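Local structure of protein Niban 2 (Homo sapiens, 7CTP) at residues A[41-44]-A[45-49]; A[288-291]-A[292-296]. The protein may suppress apoptosis and promote melanoma cell invasion, and is a PH-domain protein of the Niban family found in the cytoplasm and at membranes. All blocks are in the same frame, centred on the assembly; numbering follows the deposited sequence.

Overall arrangement
Both contacts belong to the helical part of this fragment, not to the antiparallel PH-domain sheet. Contact 1 is the C-terminal end of helix 10-48. Contact 2 lies within helix 260-337. Their centres are about 22 Å apart and their nearest atoms about 10 Å, so they do not touch. The helices that carry them do: Met43 and Arg44 of contact 1 rest on Ile304, Arg305 and Ile312, further along helix 260-337. Val289, Leu290 and Val293 of contact 2 lie on Leu28, Tyr31, Glu32 and Tyr35, earlier in helix 10-48. Each contact thus marks a different level of one helix-helix interface. A glycerol, probably from crystallisation, sits about 4 Å from the side chain of Glu46.

Contact 1 of 2, residues A[41-44]-A[45-49]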
loop_
_atom_site.group_PDB
_atom_site.type_symbol
_atom_site.label_atom_id
_atom_site.label_comp_id
_atom_site.label_asym_id
_atom_site.label_seq_id
_atom_site.Cartn_x
_atom_site.Cartn_y
_atom_site.Cartn_z
ATOM N N ASN A 41 -16.225 -9.993 12.111
ATOM C CA ASN A 41 -16.787 -9.130 11.068
ATOM C C ASN A 41 -16.813 -9.837 9.719
ATOM O O ASN A 41 -17.777 -9.704 8.950
ATOM C CB ASN A 41 -15.998 -7.825 10.965
ATOM C CG ASN A 41 -16.189 -6.926 12.174
ATOM O OD1 ASN A 41 -17.224 -6.972 12.843
ATOM N ND2 ASN A 41 -15.192 -6.092 12.450
ATOM N N SER A 42 -15.760 -10.592 9.411
ATOM C CA SER A 42 -15.702 -11.298 8.138
ATOM C C SER A 42 -16.742 -12.405 8.108
ATOM O O SER A 42 -17.467 -12.567 7.117
ATOM C CB SER A 42 -14.299 -11.861 7.902
ATOM O OG SER A 42 -14.245 -12.646 6.713
ATOM N N MET A 43 -16.850 -13.160 9.202
ATOM C CA MET A 43 -17.836 -14.234 9.237
ATOM C C MET A 43 -19.254 -13.689 9.201
ATOM O O MET A 43 -20.139 -14.300 8.592
ATOM C CB MET A 43 -17.629 -15.106 10.468
ATOM C CG MET A 43 -16.392 -15.945 10.362
ATOM S SD MET A 43 -16.272 -17.065 11.754
ATOM C CE MET A 43 -17.637 -18.194 11.399
ATOM N N ARG A 44 -19.493 -12.540 9.835
ATOM C CA ARG A 44 -20.835 -11.975 9.783
ATOM C C ARG A 44 -21.207 -11.608 8.353
ATOM O O ARG A 44 -22.336 -11.866 7.912
ATOM C CB ARG A 44 -20.953 -10.766 10.705
ATOM C CG ARG A 44 -22.389 -10.277 10.862
ATOM C CD ARG A 44 -22.463 -9.090 11.793
ATOM N NE ARG A 44 -23.812 -8.540 11.873
ATOM C CZ ARG A 44 -24.116 -7.419 12.517
ATOM N NH1 ARG A 44 -23.162 -6.732 13.132
ATOM N NH2 ARG A 44 -25.369 -6.984 12.548
ATOM N N HIS A 45 -20.256 -11.039 7.601
ATOM C CA HIS A 45 -20.513 -10.690 6.207
ATOM C C HIS A 45 -20.844 -11.927 5.382
ATOM O O HIS A 45 -21.800 -11.928 4.599
ATOM C CB HIS A 45 -19.308 -9.956 5.613
ATOM C CG HIS A 45 -19.256 -8.501 5.958
ATOM N ND1 HIS A 45 -20.352 -7.671 5.855
ATOM C CD2 HIS A 45 -18.238 -7.729 6.409
ATOM C CE1 HIS A 45 -20.012 -6.449 6.227
ATOM N NE2 HIS A 45 -18.735 -6.457 6.567
ATOM N N GLU A 46 -20.064 -12.999 5.551
ATOM C CA GLU A 46 -20.285 -14.210 4.767
ATOM C C GLU A 46 -21.617 -14.856 5.125
ATOM O O GLU A 46 -22.421 -15.180 4.242
ATOM C CB GLU A 46 -19.133 -15.194 4.980
ATOM C CG GLU A 46 -17.803 -14.703 4.422
ATOM C CD GLU A 46 -16.628 -15.575 4.829
ATOM O OE1 GLU A 46 -16.578 -16.004 5.999
ATOM O OE2 GLU A 46 -15.750 -15.824 3.978
ATOM N N ILE A 47 -21.879 -15.014 6.424
ATOM C CA ILE A 47 -23.054 -15.751 6.880
ATOM C C ILE A 47 -24.333 -14.985 6.563
ATOM O O ILE A 47 -25.355 -15.579 6.187
ATOM C CB ILE A 47 -22.925 -16.056 8.383
ATOM C CG1 ILE A 47 -21.890 -17.160 8.613
ATOM C CG2 ILE A 47 -24.273 -16.439 8.978
ATOM C CD1 ILE A 47 -21.471 -17.312 10.057
ATOM N N GLU A 48 -24.303 -13.663 6.708
ATOM C CA GLU A 48 -25.461 -12.847 6.376
ATOM C C GLU A 48 -25.527 -12.495 4.895
ATOM O O GLU A 48 -26.534 -11.934 4.451
ATOM C CB GLU A 48 -25.462 -11.570 7.225
ATOM C CG GLU A 48 -25.713 -11.836 8.717
ATOM C CD GLU A 48 -25.899 -10.572 9.540
ATOM O OE1 GLU A 48 -26.515 -10.659 10.624
ATOM O OE2 GLU A 48 -25.430 -9.498 9.115
ATOM N N GLY A 49 -24.497 -12.835 4.129
ATOM C CA GLY A 49 -24.486 -12.555 2.705
ATOM C C GLY A 49 -24.367 -11.088 2.350
ATOM O O GLY A 49 -24.889 -10.663 1.312
HETATM O O HOH W 1 -14.459 -15.155 7.166
#
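Arg44 and Glu48 form a salt bridge one turn apart on the helix. Arg44 NE lies 3.3 Å from Glu48 OE2, and its hydrogen bond is weak and bent, at 140°. The arginine chain runs extended, with CG anti to the backbone N (chi1 -171°), which carries NE along to the glutamate. The guanidinium and carboxylate planes are turned 69° apart, so the two groups do not meet as a flat, two-bonded pair. The methylene part of Arg44 also touches the acid, with CG 3.6 Å from Glu48 OE2. Replacing Arg44 by an alanine would probably leave the Glu48 carboxylate without this charge partner and remove cover from Ile312 of helix 260-337.

A water joins Ser42 and Glu46. It stands 2.6 Å from Ser42 OG and donates to Glu46 OE1. Glu46 OE2 has its own partner, Lys202, in a salt bridge.

The backbone bonds are those of a regular alpha helix: Ile47 N to Met43 O and Glu48 N to Arg44 O are both 2.9 Å. The helix then ends in a Schellman motif. Gly49 is its C-prime residue, with positive phi, and its N bonds to Glu46 O at 3.1 Å. Thr50 N returns to His45 O, while Thr50 OG1 bonds to His45 ND1.

The apolar contact is between Met43 and Ile47, which lie side by side and point the same way. Met43 CE is 4.2 Å from Ile47 CD1. Met43 is buried and also packs on Ile304 and Arg305.

Contact 2 of 2, residues A[288-291]-A[292-296]; sequences EVLS and KVQQV
Lys292 N donates a hydrogen bond to Glu288 O, 3.1 Å away. The CB of Lys292 also rests against Val289 O. The long chain bends at chi3 (81°), and its ammonium forms a salt bridge with Glu32 of helix 10-48.

Val293 comes next and is buried. Its N is 2.8 Å from Val289 O. The two branches of the valine do different work. CG1 meets Val289 CG1 at 4.2 Å, methyl against methyl. CG2 sits between the backbone N and the carbonyl carbon and packs close to Leu290 O, at 3.1 Å. The same methyl lies 4.2 Å from Leu290 CD1. Val289 and Val293 thus give helix 260-337 an apolar stripe, one turn to the next, that faces Leu28, Glu32 and Tyr35 of helix 10-48.

Gln294 bonds through its N to Leu290 O, at 3.0 Å. Its chain stays extended beyond CG and crosses Leu290 at a slant. The amide end then lies against the leucine, with Gln294 NE2 3.6 Å from Leu290 CD1. This is van der Waals contact; the polar partner of that NH2 is Glu204 OE2.

Gln295 continues the backbone pattern. Its N reaches Ser291 O at 3.2 Å. Its CB lies against the same oxygen.

The chemistry divides round the helix. Valine methyls and Leu290 meet helix 10-48, and Lys292 adds a charged tie to the same helix. Gln294 instead gives its NH2 to Glu204, so this one turn is linked by polar bonds to two separate parts of the chain.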
loop_
_atom_site.group_PDB
_atom_site.type_symbol
_atom_site.label_atom_id
_atom_site.label_comp_id
_atom_site.label_asym_id
_atom_site.label_seq_id
_atom_site.Cartn_x
_atom_site.Cartn_y
_atom_site.Cartn_z
ATOM N N GLU A 288 5.447 -15.823 15.400
ATOM C CA GLU A 288 5.066 -16.627 16.557
ATOM C C GLU A 288 3.601 -16.407 16.913
ATOM O O GLU A 288 2.846 -17.368 17.115
ATOM C CB GLU A 288 5.966 -16.297 17.747
ATOM C CG GLU A 288 5.641 -17.087 19.011
ATOM C CD GLU A 288 6.516 -16.677 20.183
ATOM O OE1 GLU A 288 7.133 -15.589 20.118
ATOM O OE2 GLU A 288 6.589 -17.444 21.168
ATOM N N VAL A 289 3.174 -15.145 16.967
ATOM C CA VAL A 289 1.800 -14.844 17.365
ATOM C C VAL A 289 0.822 -15.243 16.266
ATOM O O VAL A 289 -0.277 -15.750 16.547
ATOM C CB VAL A 289 1.675 -13.356 17.749
ATOM C CG1 VAL A 289 0.193 -12.960 17.932
ATOM C CG2 VAL A 289 2.436 -13.083 19.039
ATOM N N LEU A 290 1.204 -15.040 14.996
ATOM C CA LEU A 290 0.332 -15.421 13.884
ATOM C C LEU A 290 0.040 -16.911 13.922
ATOM O O LEU A 290 -1.109 -17.330 13.762
ATOM C CB LEU A 290 0.964 -15.022 12.547
ATOM C CG LEU A 290 0.186 -15.359 11.273
ATOM C CD1 LEU A 290 -1.194 -14.709 11.303
ATOM C CD2 LEU A 290 0.972 -14.928 10.033
ATOM N N SER A 291 1.066 -17.720 14.187
ATOM C CA SER A 291 0.870 -19.157 14.348
ATOM C C SER A 291 -0.049 -19.462 15.525
ATOM O O SER A 291 -0.900 -20.360 15.445
ATOM C CB SER A 291 2.220 -19.848 14.529
ATOM O OG SER A 291 2.051 -21.239 14.752
ATOM N N LYS A 292 0.092 -18.715 16.620
ATOM C CA LYS A 292 -0.740 -18.962 17.792
ATOM C C LYS A 292 -2.199 -18.631 17.515
ATOM O O LYS A 292 -3.096 -19.382 17.928
ATOM C CB LYS A 292 -0.220 -18.171 18.990
ATOM C CG LYS A 292 -1.130 -18.227 20.217
ATOM C CD LYS A 292 -0.483 -17.525 21.405
ATOM C CE LYS A 292 -0.664 -16.018 21.315
ATOM N NZ LYS A 292 -0.012 -15.282 22.441
ATOM N N VAL A 293 -2.472 -17.516 16.828
ATOM C CA VAL A 293 -3.867 -17.173 16.567
ATOM C C VAL A 293 -4.477 -18.135 15.551
ATOM O O VAL A 293 -5.655 -18.496 15.659
ATOM C CB VAL A 293 -4.021 -15.701 16.135
ATOM C CG1 VAL A 293 -3.574 -14.776 17.250
ATOM C CG2 VAL A 293 -3.277 -15.394 14.840
ATOM N N GLN A 294 -3.691 -18.586 14.568
ATOM C CA GLN A 294 -4.232 -19.501 13.564
ATOM C C GLN A 294 -4.604 -20.842 14.183
ATOM O O GLN A 294 -5.521 -21.515 13.696
ATOM C CB GLN A 294 -3.237 -19.705 12.419
ATOM C CG GLN A 294 -3.082 -18.494 11.489
ATOM C CD GLN A 294 -1.882 -18.603 10.562
ATOM O OE1 GLN A 294 -0.964 -19.390 10.798
ATOM N NE2 GLN A 294 -1.882 -17.802 9.505
ATOM N N GLN A 295 -3.929 -21.227 15.271
ATOM C CA GLN A 295 -4.248 -22.478 15.957
ATOM C C GLN A 295 -5.618 -22.426 16.624
ATOM O O GLN A 295 -6.354 -23.422 16.630
ATOM C CB GLN A 295 -3.168 -22.799 16.990
ATOM C CG GLN A 295 -3.301 -24.183 17.592
ATOM C CD GLN A 295 -2.258 -25.146 17.085
ATOM O OE1 GLN A 295 -1.524 -24.851 16.145
ATOM N NE2 GLN A 295 -2.182 -26.307 17.712
ATOM N N VAL A 296 -5.968 -21.287 17.231
ATOM C CA VAL A 296 -7.261 -21.195 17.900
ATOM C C VAL A 296 -8.362 -20.640 17.003
ATOM O O VAL A 296 -9.526 -20.620 17.427
ATOM C CB VAL A 296 -7.195 -20.349 19.183
ATOM C CG1 VAL A 296 -6.170 -20.948 20.144
ATOM C CG2 VAL A 296 -6.867 -18.898 18.854
#